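Local coordinates for protein mannitol dehydrogenase (Pseudomonas fluorescens, PDB 1LJ8) that binds NAD and, as a long-chain dehydrogenase, probably catalyses oxidation of mannitol at its second carbon, at residues A212-H215 with D216-A220; N479-T482 with T483-H487. All blocks are in the same frame, centred on the assembly; numbering follows the deposited sequence.

Contact 1 (212-220) and contact 2 (479-487) both show one helix bonding to itself over successive turns, at places whose centres lie about 54 Å apart, on opposite sides of the chain's centre. The first belongs to the short helix 212-221 of the Rossmann domain, the second to the long helix 463-488 near the end of the chain. Each is partly buried, with an apolar flank against other helices and a polar outer flank. Their chemistry differs: contact 1 sets a histidine-carboxylate bond and charged groups on an unbroken helix, whereas contact 2 uses glycine, threonine hydroxyls and waters where the helix kinks. Both lie away from the residues that bind NAD.

Contact 1: A212-H215 with D216-A220; sequences AELH and DWIKA
His215 and its neighbour Asp216 form a histidine-carboxylate hydrogen bond on the surface of helix 212-221. With CG anti to the backbone N (chi1 162°), the His215 side chain leans forward along the helix: CB and then CG pass the Asp216 amide, and the ring reaches the carboxylate. Its ND1 donates to Asp216 OD1 at 2.8 Å, and the acceptor lies only 9° out of the ring plane. Asp216 OD1 receives the proton on its anti lone pair, while the carboxylate is turned 68° to the ring. Beyond ND1, CE1 comes 4.0 Å from Lys219 CD, an oblique contact in which the two side chains run the same way. At the tip, His215 NE2 stays 5.0 Å from Lys219 NZ. Leu204 and Ala208 of helix 195-210 touch the same histidine, and Arg200 of that helix meets Lys219.

Below this polar edge the backbone bonds are regular, from Asp216 N to Ala212 O at 2.7 Å through to Lys219 N and His215 O at 2.9 Å. Leu214 CG rests 3.8 Å from Ile218 CD1, one turn further along, and this apolar pair faces helix 165-178 through Cys170, Thr174 and Leu173. Glu213 turns to Arg177 in a salt bridge, and that arginine also makes a cation-pi contact with Trp217.

An alanine in place of His215 would take away ND1, and the Asp216 carboxylate would probably be left without this donor and freer to turn. On this polar flank of a helix whose other flank, Leu214 and Ile218, is apolar, the carboxylate would be expected to stabilise a protonated ring and the Lys219 ammonium to oppose it.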
loop_
_atom_site.group_PDB
_atom_site.type_symbol
_atom_site.label_atom_id
_atom_site.label_comp_id
_atom_site.label_asym_id
_atom_site.label_seq_id
_atom_site.Cartn_x
_atom_site.Cartn_y
_atom_site.Cartn_z
ATOM N N ALA A 212 27.616 15.047 1.192
ATOM C CA ALA A 212 26.802 16.085 1.787
ATOM C C ALA A 212 26.239 17.001 0.711
ATOM O O ALA A 212 25.106 17.467 0.810
ATOM C CB ALA A 212 27.633 16.891 2.790
ATOM N N GLU A 213 27.024 17.237 -0.341
ATOM C CA GLU A 213 26.570 18.140 -1.379
ATOM C C GLU A 213 25.258 17.682 -2.070
ATOM O O GLU A 213 24.329 18.493 -2.241
ATOM C CB GLU A 213 27.681 18.340 -2.401
ATOM C CG GLU A 213 27.547 19.619 -3.207
ATOM C CD GLU A 213 26.373 19.574 -4.164
ATOM O OE1 GLU A 213 26.131 18.491 -4.768
ATOM O OE2 GLU A 213 25.706 20.631 -4.326
ATOM N N LEU A 214 25.185 16.415 -2.467
ATOM C CA LEU A 214 23.967 15.907 -3.119
ATOM C C LEU A 214 22.824 15.965 -2.096
ATOM O O LEU A 214 21.716 16.413 -2.428
ATOM C CB LEU A 214 24.146 14.473 -3.603
ATOM C CG LEU A 214 22.839 13.910 -4.211
ATOM C CD1 LEU A 214 22.432 14.703 -5.446
ATOM C CD2 LEU A 214 23.034 12.437 -4.548
ATOM N N HIS A 215 23.123 15.563 -0.859
ATOM C CA HIS A 215 22.154 15.597 0.245
ATOM C C HIS A 215 21.607 17.017 0.426
ATOM O O HIS A 215 20.375 17.248 0.521
ATOM C CB HIS A 215 22.821 15.135 1.564
ATOM C CG HIS A 215 22.063 15.520 2.799
ATOM N ND1 HIS A 215 22.071 16.801 3.305
ATOM C CD2 HIS A 215 21.228 14.805 3.596
ATOM C CE1 HIS A 215 21.271 16.862 4.360
ATOM N NE2 HIS A 215 20.746 15.664 4.553
ATOM N N ASP A 216 22.516 17.985 0.457
ATOM C CA ASP A 216 22.082 19.359 0.673
ATOM C C ASP A 216 21.249 19.900 -0.477
ATOM O O ASP A 216 20.256 20.627 -0.264
ATOM C CB ASP A 216 23.305 20.265 0.897
ATOM C CG ASP A 216 23.989 20.016 2.237
ATOM O OD1 ASP A 216 23.599 19.098 3.000
ATOM O OD2 ASP A 216 24.945 20.754 2.543
ATOM N N TRP A 217 21.636 19.542 -1.691
ATOM C CA TRP A 217 20.913 20.019 -2.838
ATOM C C TRP A 217 19.502 19.412 -2.845
ATOM O O TRP A 217 18.523 20.102 -3.176
ATOM C CB TRP A 217 21.612 19.634 -4.137
ATOM C CG TRP A 217 20.939 20.216 -5.345
ATOM C CD1 TRP A 217 21.167 21.438 -5.922
ATOM C CD2 TRP A 217 19.955 19.573 -6.147
ATOM N NE1 TRP A 217 20.384 21.586 -7.041
ATOM C CE2 TRP A 217 19.630 20.452 -7.200
ATOM C CE3 TRP A 217 19.317 18.324 -6.080
ATOM C CZ2 TRP A 217 18.683 20.122 -8.193
ATOM C CZ3 TRP A 217 18.380 18.002 -7.074
ATOM C CH2 TRP A 217 18.075 18.894 -8.106
ATOM N N ILE A 218 19.398 18.134 -2.496
ATOM C CA ILE A 218 18.084 17.485 -2.502
ATOM C C ILE A 218 17.188 18.110 -1.431
ATOM O O ILE A 218 16.007 18.412 -1.672
ATOM C CB ILE A 218 18.233 15.954 -2.277
ATOM C CG1 ILE A 218 18.845 15.336 -3.543
ATOM C CG2 ILE A 218 16.825 15.284 -1.938
ATOM C CD1 ILE A 218 19.131 13.854 -3.399
ATOM N N LYS A 219 17.759 18.316 -0.252
ATOM C CA LYS A 219 17.017 18.906 0.854
ATOM C C LYS A 219 16.436 20.253 0.448
ATOM O O LYS A 219 15.285 20.587 0.795
ATOM C CB LYS A 219 17.932 19.022 2.074
ATOM C CG LYS A 219 17.235 19.417 3.342
ATOM C CD LYS A 219 18.235 19.425 4.496
ATOM C CE LYS A 219 17.549 19.808 5.804
ATOM N NZ LYS A 219 18.381 19.359 6.961
ATOM N N ALA A 220 17.187 21.008 -0.343
ATOM C CA ALA A 220 16.725 22.318 -0.778
ATOM C C ALA A 220 15.895 22.388 -2.067
ATOM O O ALA A 220 15.207 23.378 -2.298
ATOM C CB ALA A 220 17.945 23.276 -0.905
#

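Contact 2: N479-T482 with T483-H487; sequences NGVT and TTLKH
Thr483 meets Asn479 through both carbon and water, where the helix turn is open. Its CG2 packs 3.7 Å from Asn479 CB, while a water spans the widened backbone, accepting from Thr483 N at 3.0 Å and donating to Asn479 O at 2.7 Å. A second water also donates to Asn479 O; its approach to Thr483 OG1 is so short that this link is doubtful. The opening goes with Gly480, whose positive phi (87°) would press a CB against the carbonyl O of Asn479. Past it, the amide of Val481 has no bond to the preceding turn and is taken up instead by Glu419.

Thr484 grips Gly480 twice. Held beside the backbone N (chi1 -64°), its OG1 donates to Gly480 O at 2.8 Å from above the carbonyl plane, 37° out of it. Thr484 N reaches the same oxygen at 3.1 Å from the opposite face, so one carbonyl is clasped by backbone and hydroxyl together. Ser475, earlier in the same helix, is hydrogen-bonded through OG to both Thr484 OG1 and Asn479 ND2.

The regular pattern, begun again at Thr484, continues with Leu485. Leu485 N bonds to Val481 O, and the two side chains run together with Leu485 CD1 4.0 Å from Val481 CG1. Lys486 extends its chain alongside Thr482, bringing CE to 3.9 Å from Thr482 CG2; the Thr482 hydroxyl is paired with Lys313. In His487 the ring has Thr483 O over one face, toward its rim.

On helix 325-339, Phe327 touches Val481, Leu326 touches Thr482 and Lys486, and Tyr330 touches Leu485, whereas Leu405 of helix 401-413 meets Thr484 and Leu485, so that the end of helix 463-488 packs against both helices.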
loop_
_atom_site.group_PDB
_atom_site.type_symbol
_atom_site.label_atom_id
_atom_site.label_comp_id
_atom_site.label_asym_id
_atom_site.label_seq_id
_atom_site.Cartn_x
_atom_site.Cartn_y
_atom_site.Cartn_z
ATOM N N ASN A 479 -7.856 -23.704 21.619
ATOM C CA ASN A 479 -9.314 -23.508 21.546
ATOM C C ASN A 479 -9.859 -22.995 20.235
ATOM O O ASN A 479 -11.075 -22.968 20.043
ATOM C CB ASN A 479 -9.741 -22.537 22.627
ATOM C CG ASN A 479 -9.171 -22.917 23.987
ATOM O OD1 ASN A 479 -9.199 -24.089 24.350
ATOM N ND2 ASN A 479 -8.629 -21.939 24.722
ATOM N N GLY A 480 -8.977 -22.554 19.349
ATOM C CA GLY A 480 -9.449 -22.009 18.088
ATOM C C GLY A 480 -9.800 -20.518 18.117
ATOM O O GLY A 480 -10.025 -19.896 19.160
ATOM N N VAL A 481 -9.859 -19.931 16.928
ATOM C CA VAL A 481 -10.183 -18.513 16.770
ATOM C C VAL A 481 -11.550 -18.138 17.378
ATOM O O VAL A 481 -11.652 -17.173 18.141
ATOM C CB VAL A 481 -10.215 -18.154 15.244
ATOM C CG1 VAL A 481 -10.763 -16.731 15.017
ATOM C CG2 VAL A 481 -8.818 -18.328 14.641
ATOM N N THR A 482 -12.592 -18.905 17.045
ATOM C CA THR A 482 -13.926 -18.554 17.501
ATOM C C THR A 482 -14.059 -18.506 19.022
ATOM O O THR A 482 -14.553 -17.539 19.581
ATOM C CB THR A 482 -14.973 -19.515 16.910
ATOM O OG1 THR A 482 -14.973 -19.342 15.476
ATOM C CG2 THR A 482 -16.399 -19.192 17.459
ATOM N N THR A 483 -13.602 -19.550 19.680
ATOM C CA THR A 483 -13.702 -19.575 21.141
ATOM C C THR A 483 -12.820 -18.485 21.753
ATOM O O THR A 483 -13.197 -17.830 22.712
ATOM C CB THR A 483 -13.315 -20.974 21.642
ATOM O OG1 THR A 483 -14.380 -21.885 21.301
ATOM C CG2 THR A 483 -13.100 -20.978 23.148
ATOM N N THR A 484 -11.643 -18.259 21.182
ATOM C CA THR A 484 -10.768 -17.208 21.716
ATOM C C THR A 484 -11.458 -15.835 21.635
ATOM O O THR A 484 -11.391 -15.040 22.570
ATOM C CB THR A 484 -9.452 -17.203 20.940
ATOM O OG1 THR A 484 -8.791 -18.456 21.163
ATOM C CG2 THR A 484 -8.550 -16.060 21.371
ATOM N N LEU A 485 -12.094 -15.533 20.497
ATOM C CA LEU A 485 -12.780 -14.257 20.345
ATOM C C LEU A 485 -13.940 -14.175 21.317
ATOM O O LEU A 485 -14.166 -13.135 21.895
ATOM C CB LEU A 485 -13.318 -14.036 18.908
ATOM C CG LEU A 485 -12.210 -13.646 17.905
ATOM C CD1 LEU A 485 -12.802 -13.558 16.490
ATOM C CD2 LEU A 485 -11.575 -12.314 18.294
ATOM N N LYS A 486 -14.715 -15.251 21.447
ATOM C CA LYS A 486 -15.817 -15.192 22.411
ATOM C C LYS A 486 -15.297 -14.855 23.793
ATOM O O LYS A 486 -15.840 -13.980 24.467
ATOM C CB LYS A 486 -16.563 -16.528 22.480
ATOM C CG LYS A 486 -17.373 -16.829 21.247
ATOM C CD LYS A 486 -17.895 -18.257 21.277
ATOM C CE LYS A 486 -18.998 -18.468 20.268
ATOM N NZ LYS A 486 -19.419 -19.926 20.224
ATOM N N HIS A 487 -14.237 -15.522 24.235
ATOM C CA HIS A 487 -13.746 -15.209 25.592
ATOM C C HIS A 487 -13.286 -13.757 25.700
ATOM O O HIS A 487 -13.598 -13.048 26.670
ATOM C CB HIS A 487 -12.598 -16.159 25.977
ATOM C CG HIS A 487 -13.039 -17.585 26.186
ATOM N ND1 HIS A 487 -12.153 -18.637 26.294
ATOM C CD2 HIS A 487 -14.273 -18.123 26.315
ATOM C CE1 HIS A 487 -12.821 -19.761 26.481
ATOM N NE2 HIS A 487 -14.110 -19.478 26.498
HETATM O O HOH W 1 -12.934 -22.053 18.238
HETATM O O HOH W 2 -13.396 -24.087 21.474
#